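Long-range contacts in protein adenylyltransferase (Bartonella henselae str. Houston-1, PDB 5NH2), which transfers AMP from ATP to tyrosine or threonine residues of host target proteins through its Fic domain, as a secreted virulence factor: residues A[235-240]-A[264-269]; A[243-248]-A[289-294]. All coordinates share one frame; numbering follows the deposited sequence.

Contact 1 (A[235-240]-A[264-269]); sequences RPVMVA and GAYIIG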
ATOM      1  N   ARG A 235      -7.908   8.386   9.924  1.00 31.58           N
ATOM      2  CA  ARG A 235      -7.551   9.790  10.072  1.00 37.37           C
ATOM      3  C   ARG A 235      -6.399  10.188   9.132  1.00 41.68           C
ATOM      4  O   ARG A 235      -5.503   9.379   8.831  1.00 43.16           O
ATOM      5  CB  ARG A 235      -7.147  10.095  11.526  1.00 40.21           C
ATOM      6  CG  ARG A 235      -8.251   9.857  12.503  1.00 48.93           C
ATOM      7  CD  ARG A 235      -9.218  10.982  12.384  1.00 64.13           C
ATOM      8  NE  ARG A 235     -10.251  11.015  13.425  1.00 81.85           N
ATOM      9  CZ  ARG A 235     -10.027  11.201  14.732  1.00 82.23           C
ATOM     10  NH1 ARG A 235      -8.782  11.342  15.220  1.00 77.07           N
ATOM     11  NH2 ARG A 235     -11.065  11.228  15.557  1.00 77.79           N
ATOM     12  N   PRO A 236      -6.380  11.447   8.685  1.00 37.78           N
ATOM     13  CA  PRO A 236      -5.188  11.970   8.015  1.00 29.66           C
ATOM     14  C   PRO A 236      -4.009  12.027   8.979  1.00 41.05           C
ATOM     15  O   PRO A 236      -4.138  12.487  10.121  1.00 39.82           O
ATOM     16  CB  PRO A 236      -5.624  13.371   7.545  1.00 31.03           C
ATOM     17  CG  PRO A 236      -6.845  13.709   8.324  1.00 36.53           C
ATOM     18  CD  PRO A 236      -7.485  12.430   8.766  1.00 35.82           C
ATOM     19  N   VAL A 237      -2.866  11.509   8.518  1.00 37.61           N
ATOM     20  CA  VAL A 237      -1.585  11.524   9.232  1.00 34.02           C
ATOM     21  C   VAL A 237      -0.530  11.958   8.224  1.00 38.78           C
ATOM     22  O   VAL A 237      -0.372  11.323   7.177  1.00 43.58           O
ATOM     23  CB  VAL A 237      -1.220  10.150   9.833  1.00 30.07           C
ATOM     24  CG1 VAL A 237       0.118  10.202  10.625  1.00 32.31           C
ATOM     25  CG2 VAL A 237      -2.361   9.667  10.740  1.00 33.03           C
ATOM     26  N   MET A 238       0.138  13.071   8.485  1.00 35.31           N
ATOM     27  CA  MET A 238       1.120  13.526   7.521  1.00 37.79           C
ATOM     28  C   MET A 238       2.151  14.372   8.233  1.00 44.75           C
ATOM     29  O   MET A 238       1.961  14.815   9.379  1.00 36.38           O
ATOM     30  CB  MET A 238       0.497  14.319   6.373  1.00 35.89           C
ATOM     31  CG  MET A 238      -0.304  15.451   6.859  1.00 45.68           C
ATOM     32  SD  MET A 238      -1.555  15.920   5.665  1.00 54.46           S
ATOM     33  CE  MET A 238      -2.317  17.232   6.585  1.00 46.94           C
ATOM     34  N   VAL A 239       3.250  14.570   7.534  1.00 43.73           N
ATOM     35  CA  VAL A 239       4.338  15.363   8.052  1.00 41.48           C
ATOM     36  C   VAL A 239       4.145  16.779   7.562  1.00 46.10           C
ATOM     37  O   VAL A 239       3.838  16.996   6.383  1.00 45.69           O
ATOM     38  CB  VAL A 239       5.677  14.782   7.609  1.00 47.60           C
ATOM     39  CG1 VAL A 239       6.822  15.794   7.823  1.00 49.56           C
ATOM     40  CG2 VAL A 239       5.907  13.494   8.404  1.00 47.63           C
ATOM     41  N   ALA A 240       4.290  17.740   8.475  1.00 46.13           N
ATOM     42  CA  ALA A 240       4.140  19.142   8.127  1.00 46.83           C
ATOM     43  C   ALA A 240       4.968  19.495   6.898  1.00 46.35           C
ATOM     44  O   ALA A 240       6.122  19.074   6.767  1.00 46.15           O
ATOM     45  CB  ALA A 240       4.569  20.006   9.311  1.00 56.03           C
ATOM     46  N   GLY A 264      -8.874  17.328  13.552  1.00 45.83           N
ATOM     47  CA  GLY A 264      -8.905  15.885  13.505  1.00 46.33           C
ATOM     48  C   GLY A 264      -7.716  15.231  12.832  1.00 52.09           C
ATOM     49  O   GLY A 264      -7.510  14.032  13.017  1.00 51.59           O
ATOM     50  N   ALA A 265      -6.945  15.977  12.042  1.00 48.95           N
ATOM     51  CA  ALA A 265      -5.766  15.438  11.376  1.00 41.13           C
ATOM     52  C   ALA A 265      -4.557  15.416  12.311  1.00 40.16           C
ATOM     53  O   ALA A 265      -4.405  16.281  13.175  1.00 35.26           O
ATOM     54  CB  ALA A 265      -5.438  16.276  10.134  1.00 33.02           C
ATOM     55  N   TYR A 266      -3.653  14.451  12.092  1.00 37.01           N
ATOM     56  CA  TYR A 266      -2.350  14.438  12.776  1.00 39.04           C
ATOM     57  C   TYR A 266      -1.235  14.984  11.866  1.00 40.16           C
ATOM     58  O   TYR A 266      -0.970  14.425  10.788  1.00 38.05           O
ATOM     59  CB  TYR A 266      -1.989  13.032  13.254  1.00 39.74           C
ATOM     60  CG  TYR A 266      -2.888  12.498  14.321  1.00 45.10           C
ATOM     61  CD1 TYR A 266      -2.778  12.943  15.624  1.00 58.51           C
ATOM     62  CD2 TYR A 266      -3.829  11.527  14.036  1.00 47.79           C
ATOM     63  CE1 TYR A 266      -3.604  12.447  16.621  1.00 66.17           C
ATOM     64  CE2 TYR A 266      -4.647  11.016  15.018  1.00 57.34           C
ATOM     65  CZ  TYR A 266      -4.533  11.488  16.303  1.00 65.39           C
ATOM     66  OH  TYR A 266      -5.351  10.995  17.279  1.00 76.89           O
ATOM     67  N   ILE A 267      -0.557  16.041  12.336  1.00 39.87           N
ATOM     68  CA  ILE A 267       0.545  16.723  11.653  1.00 37.45           C
ATOM     69  C   ILE A 267       1.822  16.430  12.435  1.00 43.42           C
ATOM     70  O   ILE A 267       1.945  16.843  13.596  1.00 44.17           O
ATOM     71  CB  ILE A 267       0.306  18.246  11.573  1.00 34.93           C
ATOM     72  CG1 ILE A 267      -1.133  18.553  11.154  1.00 34.04           C
ATOM     73  CG2 ILE A 267       1.249  18.888  10.589  1.00 35.23           C
ATOM     74  CD1 ILE A 267      -1.540  17.884   9.819  1.00 31.42           C
ATOM     75  N   ILE A 268       2.793  15.733  11.810  1.00 47.60           N
ATOM     76  CA  ILE A 268       4.060  15.391  12.468  1.00 48.50           C
ATOM     77  C   ILE A 268       5.126  16.395  12.051  1.00 47.55           C
ATOM     78  O   ILE A 268       5.186  16.810  10.889  1.00 39.44           O
ATOM     79  CB  ILE A 268       4.522  13.948  12.153  1.00 48.01           C
ATOM     80  CG1 ILE A 268       3.371  12.941  12.281  1.00 46.14           C
ATOM     81  CG2 ILE A 268       5.684  13.520  13.089  1.00 39.67           C
ATOM     82  CD1 ILE A 268       2.617  13.065  13.535  1.00 42.66           C
ATOM     83  N   GLY A 269       5.986  16.785  13.006  1.00 50.33           N
ATOM     84  CA  GLY A 269       7.102  17.663  12.716  1.00 41.03           C
ATOM     85  C   GLY A 269       8.301  17.298  13.548  1.00 42.72           C
ATOM     86  O   GLY A 269       8.222  16.498  14.492  1.00 41.96           O
TER

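Contact 2 (A[243-248]-A[289-294]); sequences GETYTG and TFTAPK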
ATOM      1  N   GLY A 243       7.235  25.382   5.205  1.00 59.55           N
ATOM      2  CA  GLY A 243       6.699  26.700   4.985  1.00 60.71           C
ATOM      3  C   GLY A 243       5.258  26.882   5.408  1.00 65.89           C
ATOM      4  O   GLY A 243       4.832  28.023   5.581  1.00 67.93           O
ATOM      5  N   GLU A 244       4.499  25.794   5.570  1.00 63.86           N
ATOM      6  CA  GLU A 244       3.097  25.870   5.981  1.00 66.98           C
ATOM      7  C   GLU A 244       2.947  26.164   7.470  1.00 67.88           C
ATOM      8  O   GLU A 244       3.816  25.850   8.290  1.00 72.30           O
ATOM      9  CB  GLU A 244       2.371  24.564   5.673  1.00 68.39           C
ATOM     10  CG  GLU A 244       2.369  24.222   4.223  1.00 75.52           C
ATOM     11  CD  GLU A 244       1.711  25.300   3.410  1.00 86.94           C
ATOM     12  OE1 GLU A 244       0.540  25.609   3.710  1.00 94.16           O
ATOM     13  OE2 GLU A 244       2.365  25.848   2.491  1.00 89.18           O
ATOM     14  N   THR A 245       1.825  26.768   7.820  1.00 65.26           N
ATOM     15  CA  THR A 245       1.503  27.027   9.213  1.00 63.17           C
ATOM     16  C   THR A 245       0.353  26.116   9.613  1.00 60.61           C
ATOM     17  O   THR A 245      -0.487  25.763   8.788  1.00 58.15           O
ATOM     18  CB  THR A 245       1.160  28.510   9.447  1.00 62.14           C
ATOM     19  OG1 THR A 245       2.296  29.332   9.119  1.00 61.77           O
ATOM     20  CG2 THR A 245       0.797  28.763  10.900  1.00 61.24           C
ATOM     21  N   TYR A 246       0.358  25.680  10.857  1.00 59.95           N
ATOM     22  CA  TYR A 246      -0.706  24.857  11.387  1.00 65.85           C
ATOM     23  C   TYR A 246      -1.062  25.398  12.758  1.00 75.64           C
ATOM     24  O   TYR A 246      -0.197  25.903  13.480  1.00 85.24           O
ATOM     25  CB  TYR A 246      -0.274  23.391  11.458  1.00 59.24           C
ATOM     26  CG  TYR A 246       0.252  22.866  10.136  1.00 57.47           C
ATOM     27  CD1 TYR A 246       1.548  23.133   9.704  1.00 56.46           C
ATOM     28  CD2 TYR A 246      -0.549  22.106   9.317  1.00 56.85           C
ATOM     29  CE1 TYR A 246       2.027  22.650   8.480  1.00 45.31           C
ATOM     30  CE2 TYR A 246      -0.081  21.625   8.101  1.00 54.86           C
ATOM     31  CZ  TYR A 246       1.203  21.893   7.689  1.00 50.97           C
ATOM     32  OH  TYR A 246       1.614  21.377   6.463  1.00 52.57           O
ATOM     33  N   THR A 247      -2.342  25.336  13.107  1.00 73.30           N
ATOM     34  CA  THR A 247      -2.756  25.773  14.431  1.00 76.45           C
ATOM     35  C   THR A 247      -3.698  24.747  15.028  1.00 62.00           C
ATOM     36  O   THR A 247      -4.763  24.491  14.470  1.00 62.51           O
ATOM     37  CB  THR A 247      -3.420  27.149  14.399  1.00 88.35           C
ATOM     38  OG1 THR A 247      -2.588  28.059  13.671  1.00 96.15           O
ATOM     39  CG2 THR A 247      -3.569  27.661  15.821  1.00 90.35           C
ATOM     40  N   GLY A 248      -3.318  24.202  16.175  1.00 59.91           N
ATOM     41  CA  GLY A 248      -4.125  23.179  16.802  1.00 59.90           C
ATOM     42  C   GLY A 248      -3.575  22.753  18.149  1.00 67.16           C
ATOM     43  O   GLY A 248      -2.787  23.457  18.782  1.00 72.65           O
ATOM     44  N   THR A 289       0.671  27.202  17.582  1.00 68.92           N
ATOM     45  CA  THR A 289       0.826  27.464  16.160  1.00 67.10           C
ATOM     46  C   THR A 289       2.264  27.164  15.747  1.00 68.98           C
ATOM     47  O   THR A 289       3.211  27.552  16.436  1.00 77.03           O
ATOM     48  CB  THR A 289       0.476  28.908  15.825  1.00 68.58           C
ATOM     49  OG1 THR A 289      -0.892  29.149  16.168  1.00 73.90           O
ATOM     50  CG2 THR A 289       0.642  29.150  14.352  1.00 67.34           C
ATOM     51  N   PHE A 290       2.424  26.442  14.641  1.00 62.52           N
ATOM     52  CA  PHE A 290       3.732  25.972  14.217  1.00 63.59           C
ATOM     53  C   PHE A 290       3.861  26.196  12.724  1.00 63.85           C
ATOM     54  O   PHE A 290       3.023  25.722  11.953  1.00 68.52           O
ATOM     55  CB  PHE A 290       3.930  24.483  14.548  1.00 56.40           C
ATOM     56  CG  PHE A 290       5.095  23.834  13.827  1.00 55.14           C
ATOM     57  CD1 PHE A 290       6.390  23.948  14.312  1.00 62.33           C
ATOM     58  CD2 PHE A 290       4.900  23.089  12.678  1.00 59.54           C
ATOM     59  CE1 PHE A 290       7.474  23.352  13.655  1.00 61.73           C
ATOM     60  CE2 PHE A 290       5.987  22.479  12.016  1.00 62.67           C
ATOM     61  CZ  PHE A 290       7.272  22.617  12.504  1.00 60.38           C
ATOM     62  N   THR A 291       4.910  26.909  12.325  1.00 55.01           N
ATOM     63  CA  THR A 291       5.267  27.074  10.928  1.00 56.33           C
ATOM     64  C   THR A 291       6.523  26.261  10.659  1.00 60.32           C
ATOM     65  O   THR A 291       7.577  26.532  11.244  1.00 60.71           O
ATOM     66  CB  THR A 291       5.505  28.541  10.588  1.00 64.01           C
ATOM     67  OG1 THR A 291       4.398  29.323  11.047  1.00 72.34           O
ATOM     68  CG2 THR A 291       5.644  28.699   9.094  1.00 61.40           C
ATOM     69  N   ALA A 292       6.413  25.268   9.783  1.00 61.76           N
ATOM     70  CA  ALA A 292       7.571  24.456   9.435  1.00 62.53           C
ATOM     71  C   ALA A 292       8.552  25.272   8.589  1.00 62.19           C
ATOM     72  O   ALA A 292       8.129  26.079   7.760  1.00 65.59           O
ATOM     73  CB  ALA A 292       7.129  23.185   8.698  1.00 56.98           C
ATOM     74  N   PRO A 293       9.856  25.118   8.812  1.00 63.51           N
ATOM     75  CA  PRO A 293      10.876  25.948   8.141  1.00 66.02           C
ATOM     76  C   PRO A 293      11.300  25.473   6.748  1.00 57.51           C
ATOM     77  O   PRO A 293      10.835  24.471   6.232  1.00 62.65           O
ATOM     78  CB  PRO A 293      12.052  25.864   9.115  1.00 72.41           C
ATOM     79  CG  PRO A 293      11.828  24.582   9.865  1.00 70.01           C
ATOM     80  CD  PRO A 293      10.363  24.543  10.065  1.00 64.32           C
ATOM     81  N   LYS A 294      12.202  26.240   6.145  1.00 57.79           N
ATOM     82  CA  LYS A 294      12.702  26.023   4.783  1.00 72.61           C
ATOM     83  C   LYS A 294      12.893  24.560   4.399  1.00 77.70           C
ATOM     84  O   LYS A 294      13.495  24.251   3.372  1.00 82.22           O
ATOM     85  CB  LYS A 294      14.045  26.745   4.593  1.00 81.76           C
ATOM     86  CG  LYS A 294      15.265  25.937   5.071  1.00 87.24           C
ATOM     87  CD  LYS A 294      16.513  26.799   5.254  1.00 93.83           C
ATOM     88  CE  LYS A 294      16.922  27.498   3.982  1.00 95.97           C
ATOM     89  NZ  LYS A 294      17.932  28.549   4.281  1.00 99.62           N
TER

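Contact 1 (A[235-240]-A[264-269])
P236 and Y266 open the parallel pairing of strand 237-239 with strand 265-270, at one edge of the five-stranded mixed sheet of the Intracellular delivery domain, a family of the OB clan, consistent with an OB-type fold. The N-H of Y266 reaches P236 O at 2.8 Å and almost straight, 173° at the hydrogen. M238 then uses both of its backbone polar atoms: its N donates to Y266 O and its O accepts the N-H of I268. A240 N closes the set on I268 O at 2.7 Å. The intervening residue V239 turns its backbone outward, its N bonding D208 OD2 and its O bonding H204 NE2, which ties the strand to helix 200-208. R235 O is likewise satisfied by T182 OG1, while R235 NH1 stays 4.0 Å from Y266 OH, near the guanidinium plane but not bonded. V237, V239, Y266 and I268 face helix 212-227, where the Y266 ring meets F221. On the other face, a chi1 of 55° and a nearly straight chain carry M238 CE alongside I267, 3.4 Å from its CD1.

Contact 2 (A[243-248]-A[289-294])
T289 faces T247 across a non-hydrogen-bonded antiparallel pair, and their side chains add a bond of their own: OG1 of T289 and OG1 of T247 lie 3.2 Å apart, hydrogen-bonded with either as possible donor. A chi1 of -61° in T289 places its CG2 3.5 Å from T245 CG2, so the methyl bridges two pairs. F290 comes next, hydrogen-bonded to Y246 in both directions, each N to the other's O at 2.9 Å. Its acceptor O also lies at the edge of the Y246 ring, in plane, 3.7 Å from CD1. The two aromatic side chains share the face opposite the threonines, where F258 meets the F290 ring edge-to-face and Y246 OH bonds K241 N. This is the antiparallel pairing of the sheet's last strand, 287-291, with strand 245-253 in the sheet of the Intracellular delivery domain. T291 repeats the threonine pairing: its OG1 bonds T245 OG1 at 2.9 Å, on a face largely exposed to solvent. At A292, just past the strand, N donates to E244 O at 3.1 Å while sitting over one face of the F290 ring, offset toward the rim. A292 O in turn receives the N-H of G243 at 2.8 Å, a bent bond (139° at the hydrogen) whose donor lies well above the carbonyl plane.

How the contacts relate
After helix 212-227 the chain lays down strand 237-239, then turns through K241 into strand 245-253. Strand 257-262 follows before strand 265-270 returns beside the first, where contact 1 closes a loop of 23 intervening residues. Helix 276-279 precedes strand 287-291, and contact 2 closes a longer loop of 40 residues back to 243-248. The segments alternate along the sequence, so the two closures cross. Within the sheet they secure its two outermost strands, one parallel and one antiparallel. Their centres are 12 Å apart and they touch through A240, whose CB packs 3.8 Å from Y246 CE1 and also against F290 and A292, and through I267, which packs on the Y246 ring.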